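Local coordinates for protein putative NADH dehydrogenase/NAD(P)H nitroreductase (Bacteroides thetaiotaomicron VPI-5482, PDB 3KWK) that is probably an FMN-dependent oxidoreductase of the nitroreductase family, binding flavin mononucleotide between its two subunits, at residues Ser47-Arg52 with Ser94-Leu99; Met43-Gly48 with Cys101-Gln106; Leu37-Gly42 with Trp54-Val59. All blocks are in the same frame, centred on the assembly; numbering follows the deposited sequence. Where two conformers were deposited one is given.

Contact 1 of 3, residues Ser47-Arg52 with Ser94-Leu99; sequences SGKDVR and SFYWYL. With FMN (flavin mononucleotide), chain B.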
loop_
_atom_site.group_PDB
_atom_site.type_symbol
_atom_site.label_atom_id
_atom_site.label_comp_id
_atom_site.label_asym_id
_atom_site.label_seq_id
_atom_site.Cartn_x
_atom_site.Cartn_y
_atom_site.Cartn_z
ATOM N N SER A 47 8.477 -2.592 -4.881
ATOM C CA SER A 47 8.704 -4.031 -4.673
ATOM C C SER A 47 10.058 -4.307 -4.082
ATOM O O SER A 47 11.025 -3.806 -4.641
ATOM C CB SER A 47 8.618 -4.751 -6.026
ATOM O OG SER A 47 8.814 -6.160 -5.892
ATOM N N GLY A 48 10.119 -5.019 -2.958
ATOM C CA GLY A 48 11.397 -5.399 -2.377
ATOM C C GLY A 48 12.316 -6.087 -3.382
ATOM O O GLY A 48 11.919 -7.073 -4.010
ATOM N N LYS A 49 13.517 -5.519 -3.560
ATOM C CA LYS A 49 14.518 -5.966 -4.531
ATOM C C LYS A 49 13.999 -6.015 -5.965
ATOM O O LYS A 49 14.573 -6.689 -6.828
ATOM C CB LYS A 49 15.095 -7.310 -4.102
ATOM C CG LYS A 49 15.693 -7.285 -2.668
ATOM C CD LYS A 49 17.060 -6.580 -2.580
ATOM C CE LYS A 49 17.586 -6.591 -1.134
ATOM N NZ LYS A 49 18.697 -5.622 -0.893
ATOM N N ASP A 50 12.921 -5.293 -6.210
ATOM C CA ASP A 50 12.265 -5.249 -7.510
ATOM C C ASP A 50 11.940 -6.617 -8.079
ATOM O O ASP A 50 12.001 -6.874 -9.289
ATOM C CB ASP A 50 13.067 -4.391 -8.518
ATOM C CG ASP A 50 12.221 -3.874 -9.654
ATOM O OD1 ASP A 50 10.985 -3.883 -9.529
ATOM O OD2 ASP A 50 12.781 -3.485 -10.735
ATOM N N VAL A 51 11.498 -7.518 -7.210
ATOM C CA VAL A 51 11.114 -8.844 -7.634
ATOM C C VAL A 51 9.796 -8.843 -8.413
ATOM O O VAL A 51 9.621 -9.636 -9.347
ATOM C CB VAL A 51 10.981 -9.768 -6.431
ATOM C CG1 VAL A 51 10.371 -11.130 -6.792
ATOM C CG2 VAL A 51 12.334 -9.985 -5.736
ATOM N N ARG A 52 8.853 -7.991 -8.013
ATOM C CA ARG A 52 7.561 -7.938 -8.664
ATOM C C ARG A 52 6.824 -9.266 -8.531
ATOM O O ARG A 52 6.435 -9.870 -9.516
ATOM C CB ARG A 52 7.634 -7.467 -10.110
ATOM C CG ARG A 52 8.515 -6.208 -10.298
ATOM C CD ARG A 52 8.673 -5.826 -11.749
ATOM N NE ARG A 52 9.675 -4.776 -11.850
ATOM C CZ ARG A 52 10.059 -4.207 -12.991
ATOM N NH1 ARG A 52 9.528 -4.576 -14.127
ATOM N NH2 ARG A 52 10.987 -3.254 -12.965
ATOM N N SER A 94 9.770 -14.124 -3.364
ATOM C CA SER A 94 9.983 -13.022 -2.435
ATOM C C SER A 94 9.368 -13.222 -1.065
ATOM O O SER A 94 8.178 -13.526 -0.944
ATOM C CB SER A 94 9.368 -11.757 -3.000
ATOM O OG SER A 94 9.486 -10.689 -2.077
ATOM N N PHE A 95 10.163 -13.026 -0.031
ATOM C CA PHE A 95 9.609 -12.986 1.344
ATOM C C PHE A 95 9.042 -11.601 1.698
ATOM O O PHE A 95 8.557 -11.402 2.809
ATOM C CB PHE A 95 10.603 -13.488 2.404
ATOM C CG PHE A 95 11.947 -12.765 2.436
ATOM C CD1 PHE A 95 12.024 -11.488 2.959
ATOM C CD2 PHE A 95 13.102 -13.365 1.981
ATOM C CE1 PHE A 95 13.219 -10.785 3.008
ATOM C CE2 PHE A 95 14.284 -12.695 2.035
ATOM C CZ PHE A 95 14.333 -11.374 2.547
ATOM N N TYR A 96 9.096 -10.663 0.753
ATOM C CA TYR A 96 8.398 -9.394 0.931
ATOM C C TYR A 96 7.022 -9.430 0.297
ATOM O O TYR A 96 6.373 -8.408 0.247
ATOM C CB TYR A 96 9.168 -8.255 0.278
ATOM C CG TYR A 96 10.596 -8.042 0.678
ATOM C CD1 TYR A 96 10.921 -7.459 1.879
ATOM C CD2 TYR A 96 11.618 -8.319 -0.201
ATOM C CE1 TYR A 96 12.237 -7.228 2.215
ATOM C CE2 TYR A 96 12.930 -8.055 0.103
ATOM C CZ TYR A 96 13.240 -7.502 1.289
ATOM O OH TYR A 96 14.574 -7.236 1.547
ATOM N N TRP A 97 6.565 -10.593 -0.194
ATOM C CA TRP A 97 5.409 -10.636 -1.070
ATOM C C TRP A 97 4.223 -9.910 -0.495
ATOM O O TRP A 97 3.532 -9.247 -1.210
ATOM C CB TRP A 97 5.043 -12.078 -1.495
ATOM C CG TRP A 97 4.500 -12.917 -0.383
ATOM C CD1 TRP A 97 5.205 -13.735 0.465
ATOM C CD2 TRP A 97 3.129 -13.048 -0.012
ATOM N NE1 TRP A 97 4.370 -14.336 1.363
ATOM C CE2 TRP A 97 3.079 -13.915 1.113
ATOM C CE3 TRP A 97 1.960 -12.472 -0.465
ATOM C CZ2 TRP A 97 1.890 -14.198 1.761
ATOM C CZ3 TRP A 97 0.750 -12.804 0.173
ATOM C CH2 TRP A 97 0.738 -13.664 1.261
ATOM N N TYR A 98 3.938 -10.113 0.803
ATOM C CA TYR A 98 2.705 -9.575 1.422
ATOM C C TYR A 98 2.807 -8.055 1.643
ATOM O O TYR A 98 1.806 -7.386 1.777
ATOM C CB TYR A 98 2.370 -10.293 2.721
ATOM C CG TYR A 98 3.486 -10.475 3.704
ATOM C CD1 TYR A 98 4.352 -11.550 3.611
ATOM C CD2 TYR A 98 3.685 -9.591 4.738
ATOM C CE1 TYR A 98 5.415 -11.724 4.525
ATOM C CE2 TYR A 98 4.711 -9.763 5.674
ATOM C CZ TYR A 98 5.588 -10.827 5.540
ATOM O OH TYR A 98 6.591 -11.014 6.459
ATOM N N LEU A 99 4.011 -7.526 1.663
ATOM C CA LEU A 99 4.233 -6.070 1.733
ATOM C C LEU A 99 4.054 -5.465 0.340
ATOM O O LEU A 99 3.257 -4.556 0.153
ATOM C CB LEU A 99 5.621 -5.768 2.330
ATOM C CG LEU A 99 5.989 -6.492 3.666
ATOM C CD1 LEU A 99 7.467 -6.182 4.054
ATOM C CD2 LEU A 99 4.978 -6.078 4.774
HETATM N N1 FMN B . 14.975 0.319 -1.556
HETATM C C2 FMN B . 16.139 0.589 -0.896
HETATM O O2 FMN B . 16.943 1.395 -1.396
HETATM N N3 FMN B . 16.429 -0.037 0.306
HETATM C C4 FMN B . 15.580 -0.954 0.889
HETATM O O4 FMN B . 15.882 -1.494 1.998
HETATM C C4A FMN B . 14.392 -1.229 0.207
HETATM N N5 FMN B . 13.494 -2.158 0.716
HETATM C C5A FMN B . 12.251 -2.291 0.161
HETATM C C6 FMN B . 11.310 -3.116 0.794
HETATM C C7 FMN B . 10.035 -3.209 0.259
HETATM C C7M FMN B . 8.956 -4.089 0.913
HETATM C C8 FMN B . 9.677 -2.516 -0.882
HETATM C C8M FMN B . 8.270 -2.658 -1.408
HETATM C C9 FMN B . 10.614 -1.718 -1.513
HETATM C C9A FMN B . 11.911 -1.594 -0.995
HETATM N N10 FMN B . 12.888 -0.818 -1.625
HETATM C C10 FMN B . 14.079 -0.590 -0.998
HETATM C "C1'" FMN B . 12.559 -0.096 -2.879
HETATM C "C2'" FMN B . 12.589 -1.044 -4.075
HETATM O "O2'" FMN B . 13.932 -1.413 -4.405
HETATM C "C3'" FMN B . 11.844 -0.445 -5.286
HETATM O "O3'" FMN B . 10.458 -0.285 -4.987
HETATM C "C4'" FMN B . 11.957 -1.340 -6.553
HETATM O "O4'" FMN B . 13.321 -1.351 -6.997
HETATM C "C5'" FMN B . 11.031 -0.894 -7.687
HETATM O "O5'" FMN B . 11.433 0.430 -8.022
HETATM P P FMN B . 10.381 1.674 -7.952
HETATM O O1P FMN B . 9.977 1.872 -6.479
HETATM O O2P FMN B . 11.276 2.809 -8.495
HETATM O O3P FMN B . 9.175 1.382 -8.823
HETATM O O HOH W 1 9.709 -8.539 -3.409
#
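Gly48 and Tyr96 bring the loop Ser47-Arg52 and the segment Ser94-Leu99, a turn leading into a helix, together, their CA atoms 6.0 Å apart, while Val51 and Ser94 follow at 6.8 Å between CA atoms. This is the dimethylbenzene end of an FMN site at the dimer interface of a nitroreductase fold. Ser94 to Trp97 form a type I beta turn, and Tyr96 is the N-cap residue of helix 97-114. The Tyr96 ring does most of the touching. Its CD2 lies 3.6 Å from Gly48 CA, an approach as close as this because glycine puts no side chain between ring and loop. On that same side of the ring, C7M of the flavin comes obliquely to within 4.0 Å of CD1. In the conformer modelled here, the Lys49 chain, bent at chi2 (-76°), crosses the ring obliquely and rests CG 4.0 Å from Tyr96 CE2. The phenol OH goes beyond the contact to Tyr127 OH of the second subunit. No direct hydrogen bond joins the segments; one water does so, giving a proton to Gly48 O (2.7 Å from the water oxygen) and taking one from Ser94 OG. With chi1 at 176°, Ser94 OG lies beside its own carbonyl carbon and also accepts from Tyr96 N, an ST turn. Val51 CG1 packs on Ser94 CB. Asp100 steadies the loop from the helix, binding Ser47 OG and Gly48 N through its two carboxylate oxygens. Farther round the loop, Arg52 grips Asp50 side-on with NE and NH2, one nitrogen to each oxygen, with NE 2.8 Å from OD1. That bridge holds the carboxylate along the ribityl chain, where Asp50 CB comes within 3.4 Å of FMN O4'.

Contact 2 of 3, residues Met43-Gly48 with Cys101-Gln106; sequences MSAPSG and CSAAAQ. With FMN (flavin mononucleotide), chain B.
Only 5.0 Å separates Ala45 CA from Ala104 CA, where the extended loop Met43-Gly48 lies directly on the helix segment Cys101-Gln106. In the nitroreductase fold seen here, the helix is the long 97-114 and the loop is the link from helix 32-43 to strand 54-59, with FMN on the loop's other side. Small side chains make such closeness possible. Ala45 points its methyl at the helix and brings it against two others, 4.0 Å from Ala103 CB and 4.1 Å from Ala104 CB. The same CB drops past them onto the helix backbone, 3.6 Å from Ala104 N. Next along, the Pro46 ring lies alongside Ala103, with CD 4.0 Å from Ala103 CB and CG hardly farther. The side chains that meet across the contact are apolar and buried; no hydrogen bond crosses. Two carbonyls of the loop turn to the second subunit. Ala45 O accepts from Lys164 NZ of the second subunit, and Ser44 O from Arg19 of the same subunit; both those side chains also hydrogen-bond the FMN, so loop and cofactor share these two basic partners. Gln106 of the second subunit packs on Pro46. The extended backbone, with psi 165° at Pro46, carries the chain from helix to cofactor within two residues: Pro46 CB sits 3.3 Å from FMN O3', and Ser47 N gives that same hydroxyl a hydrogen bond of 3.0 Å between N and O3', nearly straight at 160°.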
loop_
_atom_site.group_PDB
_atom_site.type_symbol
_atom_site.label_atom_id
_atom_site.label_comp_id
_atom_site.label_asym_id
_atom_site.label_seq_id
_atom_site.Cartn_x
_atom_site.Cartn_y
_atom_site.Cartn_z
HETATM N N MSE A 43 0.282 -3.232 -10.622
HETATM C CA MSE A 43 1.644 -3.601 -11.041
HETATM C C MSE A 43 2.664 -2.457 -10.885
HETATM O O MSE A 43 3.865 -2.720 -10.907
HETATM C CB MSE A 43 1.628 -4.159 -12.457
HETATM C CG MSE A 43 1.100 -5.604 -12.463
HETATM SE SE MSE A 43 0.871 -6.489 -14.152
HETATM C CE MSE A 43 -0.006 -5.046 -15.033
ATOM N N SER A 44 2.200 -1.219 -10.642
ATOM C CA SER A 44 3.099 -0.035 -10.504
ATOM C C SER A 44 3.598 0.133 -9.085
ATOM O O SER A 44 4.391 1.034 -8.831
ATOM C CB SER A 44 2.354 1.228 -10.907
ATOM O OG SER A 44 1.876 1.102 -12.247
ATOM N N ALA A 45 3.169 -0.738 -8.183
ATOM C CA ALA A 45 3.663 -0.706 -6.801
ATOM C C ALA A 45 5.200 -0.809 -6.675
ATOM O O ALA A 45 5.909 -1.379 -7.533
ATOM C CB ALA A 45 3.036 -1.878 -5.995
ATOM N N PRO A 46 5.731 -0.299 -5.546
ATOM C CA PRO A 46 7.127 -0.564 -5.243
ATOM C C PRO A 46 7.253 -2.065 -4.898
ATOM O O PRO A 46 6.232 -2.718 -4.647
ATOM C CB PRO A 46 7.396 0.292 -4.005
ATOM C CG PRO A 46 6.038 0.439 -3.349
ATOM C CD PRO A 46 5.086 0.544 -4.514
ATOM N N SER A 47 8.477 -2.592 -4.881
ATOM C CA SER A 47 8.704 -4.031 -4.673
ATOM C C SER A 47 10.058 -4.307 -4.082
ATOM O O SER A 47 11.025 -3.806 -4.641
ATOM C CB SER A 47 8.618 -4.751 -6.026
ATOM O OG SER A 47 8.814 -6.160 -5.892
ATOM N N GLY A 48 10.119 -5.019 -2.958
ATOM C CA GLY A 48 11.397 -5.399 -2.377
ATOM C C GLY A 48 12.316 -6.087 -3.382
ATOM O O GLY A 48 11.919 -7.073 -4.010
ATOM N N CYS A 101 2.520 -6.758 -2.129
ATOM C CA CYS A 101 1.138 -6.958 -2.572
ATOM C C CYS A 101 0.176 -6.036 -1.835
ATOM O O CYS A 101 -0.914 -5.717 -2.365
ATOM C CB CYS A 101 0.714 -8.401 -2.381
ATOM S SG CYS A 101 1.520 -9.527 -3.533
ATOM N N SER A 102 0.491 -5.636 -0.597
ATOM C CA SER A 102 -0.336 -4.622 0.104
ATOM C C SER A 102 -0.220 -3.266 -0.593
ATOM O O SER A 102 -1.223 -2.544 -0.734
ATOM C CB SER A 102 0.176 -4.482 1.530
ATOM O OG SER A 102 -0.189 -5.610 2.304
ATOM N N ALA A 103 0.990 -2.905 -1.039
ATOM C CA ALA A 103 1.144 -1.666 -1.805
ATOM C C ALA A 103 0.371 -1.761 -3.162
ATOM O O ALA A 103 -0.282 -0.813 -3.567
ATOM C CB ALA A 103 2.654 -1.334 -2.021
ATOM N N ALA A 104 0.417 -2.944 -3.788
ATOM C CA ALA A 104 -0.299 -3.187 -5.051
ATOM C C ALA A 104 -1.800 -3.066 -4.804
ATOM O O ALA A 104 -2.531 -2.435 -5.585
ATOM C CB ALA A 104 0.026 -4.570 -5.660
ATOM N N ALA A 105 -2.261 -3.672 -3.715
ATOM C CA ALA A 105 -3.672 -3.615 -3.410
ATOM C C ALA A 105 -4.121 -2.180 -3.182
ATOM O O ALA A 105 -5.203 -1.805 -3.630
ATOM C CB ALA A 105 -3.986 -4.484 -2.179
ATOM N N GLN A 106 -3.299 -1.385 -2.506
ATOM C CA GLN A 106 -3.683 -0.004 -2.216
ATOM C C GLN A 106 -3.743 0.779 -3.532
ATOM O O GLN A 106 -4.652 1.604 -3.746
ATOM C CB GLN A 106 -2.696 0.694 -1.265
ATOM C CG GLN A 106 -2.970 2.177 -0.994
ATOM C CD GLN A 106 -4.299 2.464 -0.365
ATOM O OE1 GLN A 106 -5.058 1.530 -0.025
ATOM N NE2 GLN A 106 -4.601 3.755 -0.166
HETATM N N1 FMN B . 14.975 0.319 -1.556
HETATM C C2 FMN B . 16.139 0.589 -0.896
HETATM O O2 FMN B . 16.943 1.395 -1.396
HETATM N N3 FMN B . 16.429 -0.037 0.306
HETATM C C4 FMN B . 15.580 -0.954 0.889
HETATM O O4 FMN B . 15.882 -1.494 1.998
HETATM C C4A FMN B . 14.392 -1.229 0.207
HETATM N N5 FMN B . 13.494 -2.158 0.716
HETATM C C5A FMN B . 12.251 -2.291 0.161
HETATM C C6 FMN B . 11.310 -3.116 0.794
HETATM C C7 FMN B . 10.035 -3.209 0.259
HETATM C C7M FMN B . 8.956 -4.089 0.913
HETATM C C8 FMN B . 9.677 -2.516 -0.882
HETATM C C8M FMN B . 8.270 -2.658 -1.408
HETATM C C9 FMN B . 10.614 -1.718 -1.513
HETATM C C9A FMN B . 11.911 -1.594 -0.995
HETATM N N10 FMN B . 12.888 -0.818 -1.625
HETATM C C10 FMN B . 14.079 -0.590 -0.998
HETATM C "C1'" FMN B . 12.559 -0.096 -2.879
HETATM C "C2'" FMN B . 12.589 -1.044 -4.075
HETATM O "O2'" FMN B . 13.932 -1.413 -4.405
HETATM C "C3'" FMN B . 11.844 -0.445 -5.286
HETATM O "O3'" FMN B . 10.458 -0.285 -4.987
HETATM C "C4'" FMN B . 11.957 -1.340 -6.553
HETATM O "O4'" FMN B . 13.321 -1.351 -6.997
HETATM C "C5'" FMN B . 11.031 -0.894 -7.687
HETATM O "O5'" FMN B . 11.433 0.430 -8.022
HETATM P P FMN B . 10.381 1.674 -7.952
HETATM O O1P FMN B . 9.977 1.872 -6.479
HETATM O O2P FMN B . 11.276 2.809 -8.495
HETATM O O3P FMN B . 9.175 1.382 -8.823
#

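Contact 3 of 3, residues Leu37-Gly42 with Trp54-Val59; sequences LMLRAG and WEFVVV
Leu39 fills the gap between helix segment Leu37-Gly42 and strand Trp54-Val59, which run close to antiparallel, their axes at 163° and 10.2 Å apart. Here the packing is tight. The two methyls of Leu39 divide the strand between them: CD2 lies 3.7 Å from Phe56 CB, and CD1 meets Val58 CG2 at 3.8 Å. Leu39 and Phe56 slide past one another in opposite directions, and with Phe56 CG turned away from its carbonyl carbon (chi1 -54°) the ring extends toward the helix. Its far end, CZ, stops 4.0 Å from Gly42 C, where the glycine offers bare backbone. Ile108 of helix 97-114 and Val87 of strand 83-90 pack on the Phe56 side chain. The contact slackens at the Trp54 end, whose indole stays 4.6 Å from the helix segment and packs on Ala45 and Ser47. On the outer side of the helix, partly exposed Arg40 starts away from the strand and, in the conformer modelled, makes a cation-pi contact with Tyr165 of the second subunit. The strand continues the sheet into that subunit through parallel pairing of Phe56 to Val58, while Glu55 reaches it by a salt bridge to its Lys169. Across the helix-strand contact no hydrogen bond forms, so between these two segments the join is apolar fit, with polar links from the strand made to the second subunit.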
loop_
_atom_site.group_PDB
_atom_site.type_symbol
_atom_site.label_atom_id
_atom_site.label_comp_id
_atom_site.label_asym_id
_atom_site.label_seq_id
_atom_site.Cartn_x
_atom_site.Cartn_y
_atom_site.Cartn_z
ATOM N N LEU A 37 -6.895 -0.748 -16.241
ATOM C CA LEU A 37 -6.166 0.310 -15.549
ATOM C C LEU A 37 -5.955 0.012 -14.065
ATOM O O LEU A 37 -4.922 0.356 -13.497
ATOM C CB LEU A 37 -6.852 1.663 -15.785
ATOM C CG LEU A 37 -6.586 2.287 -17.158
ATOM C CD1 LEU A 37 -7.632 3.396 -17.482
ATOM C CD2 LEU A 37 -5.163 2.848 -17.235
HETATM N N MSE A 38 -6.935 -0.613 -13.426
HETATM C CA MSE A 38 -6.751 -1.048 -12.016
HETATM C C MSE A 38 -5.563 -2.022 -11.935
HETATM O O MSE A 38 -4.756 -1.933 -11.022
HETATM C CB MSE A 38 -8.038 -1.693 -11.482
HETATM C CG MSE A 38 -9.100 -0.703 -11.268
HETATM SE SE MSE A 38 -10.867 -1.569 -10.904
HETATM C CE MSE A 38 -10.311 -2.227 -9.322
ATOM N N LEU A 39 -5.494 -3.001 -12.834
ATOM C CA LEU A 39 -4.386 -3.975 -12.845
ATOM C C LEU A 39 -3.042 -3.289 -13.115
ATOM O O LEU A 39 -2.044 -3.594 -12.430
ATOM C CB LEU A 39 -4.683 -5.077 -13.879
ATOM C CG LEU A 39 -5.904 -5.959 -13.534
ATOM C CD1 LEU A 39 -6.350 -6.746 -14.761
ATOM C CD2 LEU A 39 -5.608 -6.902 -12.416
ATOM N N ARG A 40 -3.007 -2.371 -14.076
ATOM C CA ARG A 40 -1.799 -1.611 -14.340
ATOM C C ARG A 40 -1.377 -0.813 -13.120
ATOM O O ARG A 40 -0.174 -0.705 -12.824
ATOM C CB ARG A 40 -2.020 -0.694 -15.533
ATOM C CG ARG A 40 -0.842 0.128 -15.971
ATOM C CD ARG A 40 -1.230 0.889 -17.224
ATOM N NE ARG A 40 -0.827 0.178 -18.445
ATOM C CZ ARG A 40 -1.504 -0.834 -19.000
ATOM N NH1 ARG A 40 -2.645 -1.261 -18.470
ATOM N NH2 ARG A 40 -1.044 -1.419 -20.103
ATOM N N ALA A 41 -2.356 -0.258 -12.393
ATOM C CA ALA A 41 -2.065 0.443 -11.180
ATOM C C ALA A 41 -1.407 -0.492 -10.118
ATOM O O ALA A 41 -0.361 -0.173 -9.519
ATOM C CB ALA A 41 -3.337 1.139 -10.573
ATOM N N GLY A 42 -2.018 -1.663 -9.934
ATOM C CA GLY A 42 -1.464 -2.672 -9.025
ATOM C C GLY A 42 -0.013 -3.017 -9.345
ATOM O O GLY A 42 0.827 -3.071 -8.434
ATOM N N TRP A 54 3.902 -10.105 -7.463
ATOM C CA TRP A 54 2.435 -10.121 -7.567
ATOM C C TRP A 54 1.888 -10.946 -8.711
ATOM O O TRP A 54 2.500 -11.042 -9.777
ATOM C CB TRP A 54 1.884 -8.710 -7.625
ATOM C CG TRP A 54 2.681 -7.812 -8.488
ATOM C CD1 TRP A 54 2.837 -7.896 -9.821
ATOM C CD2 TRP A 54 3.518 -6.741 -8.049
ATOM N NE1 TRP A 54 3.681 -6.919 -10.283
ATOM C CE2 TRP A 54 4.147 -6.217 -9.194
ATOM C CE3 TRP A 54 3.815 -6.191 -6.797
ATOM C CZ2 TRP A 54 4.997 -5.098 -9.131
ATOM C CZ3 TRP A 54 4.661 -5.109 -6.741
ATOM C CH2 TRP A 54 5.274 -4.610 -7.887
ATOM N N GLU A 55 0.741 -11.546 -8.464
ATOM C CA GLU A 55 -0.082 -12.254 -9.430
ATOM C C GLU A 55 -1.522 -11.856 -9.160
ATOM O O GLU A 55 -1.950 -11.868 -7.997
ATOM C CB GLU A 55 0.111 -13.788 -9.275
ATOM C CG GLU A 55 1.555 -14.296 -9.493
ATOM C CD GLU A 55 2.047 -14.258 -10.941
ATOM O OE1 GLU A 55 1.263 -14.116 -11.899
ATOM O OE2 GLU A 55 3.289 -14.350 -11.098
ATOM N N PHE A 56 -2.285 -11.518 -10.216
ATOM C CA PHE A 56 -3.660 -11.083 -10.024
ATOM C C PHE A 56 -4.620 -12.040 -10.706
ATOM O O PHE A 56 -4.434 -12.390 -11.880
ATOM C CB PHE A 56 -3.859 -9.689 -10.628
ATOM C CG PHE A 56 -2.872 -8.680 -10.096
ATOM C CD1 PHE A 56 -3.116 -8.039 -8.888
ATOM C CD2 PHE A 56 -1.675 -8.444 -10.749
ATOM C CE1 PHE A 56 -2.201 -7.132 -8.369
ATOM C CE2 PHE A 56 -0.753 -7.566 -10.226
ATOM C CZ PHE A 56 -1.013 -6.907 -9.051
ATOM N N VAL A 57 -5.646 -12.464 -9.983
ATOM C CA VAL A 57 -6.706 -13.298 -10.584
ATOM C C VAL A 57 -7.937 -12.399 -10.671
ATOM O O VAL A 57 -8.453 -11.945 -9.671
ATOM C CB VAL A 57 -6.996 -14.585 -9.816
ATOM C CG1 VAL A 57 -8.032 -15.482 -10.522
ATOM C CG2 VAL A 57 -5.715 -15.388 -9.545
ATOM N N VAL A 58 -8.392 -12.167 -11.895
ATOM C CA VAL A 58 -9.608 -11.411 -12.148
ATOM C C VAL A 58 -10.737 -12.408 -12.222
ATOM O O VAL A 58 -10.729 -13.252 -13.098
ATOM C CB VAL A 58 -9.521 -10.633 -13.484
ATOM C CG1 VAL A 58 -10.873 -9.899 -13.722
ATOM C CG2 VAL A 58 -8.273 -9.716 -13.461
ATOM N N VAL A 59 -11.675 -12.345 -11.281
ATOM C CA VAL A 59 -12.740 -13.333 -11.197
ATOM C C VAL A 59 -14.053 -12.678 -11.666
ATOM O O VAL A 59 -14.531 -11.721 -11.040
ATOM C CB VAL A 59 -12.924 -13.913 -9.784
ATOM C CG1 VAL A 59 -14.085 -14.925 -9.752
ATOM C CG2 VAL A 59 -11.608 -14.618 -9.285
#

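Along the chain the segments run 37-42, 43-48, 47-52, 54-59, then 94-99 and 101-106, so one helix-loop-strand unit supplies four of the six. Contacts 1 and 2, with centres 9 Å apart, share Ser47 and Gly48 and both use helix 97-114, and both border the same FMN. Contact 3 lies deeper, 10 Å from contact 2 and 16 Å from contact 1 between centres, where helix 32-43 packs on strand 54-59, the outermost of its own chain. They touch: Ala104 CB is 3.3 Å from Gly42 O, and Ser47 CB is 3.8 Å from Trp54 CH2. The flavin-binding loop thus sits between apolar core and second subunit, which touches all three contacts.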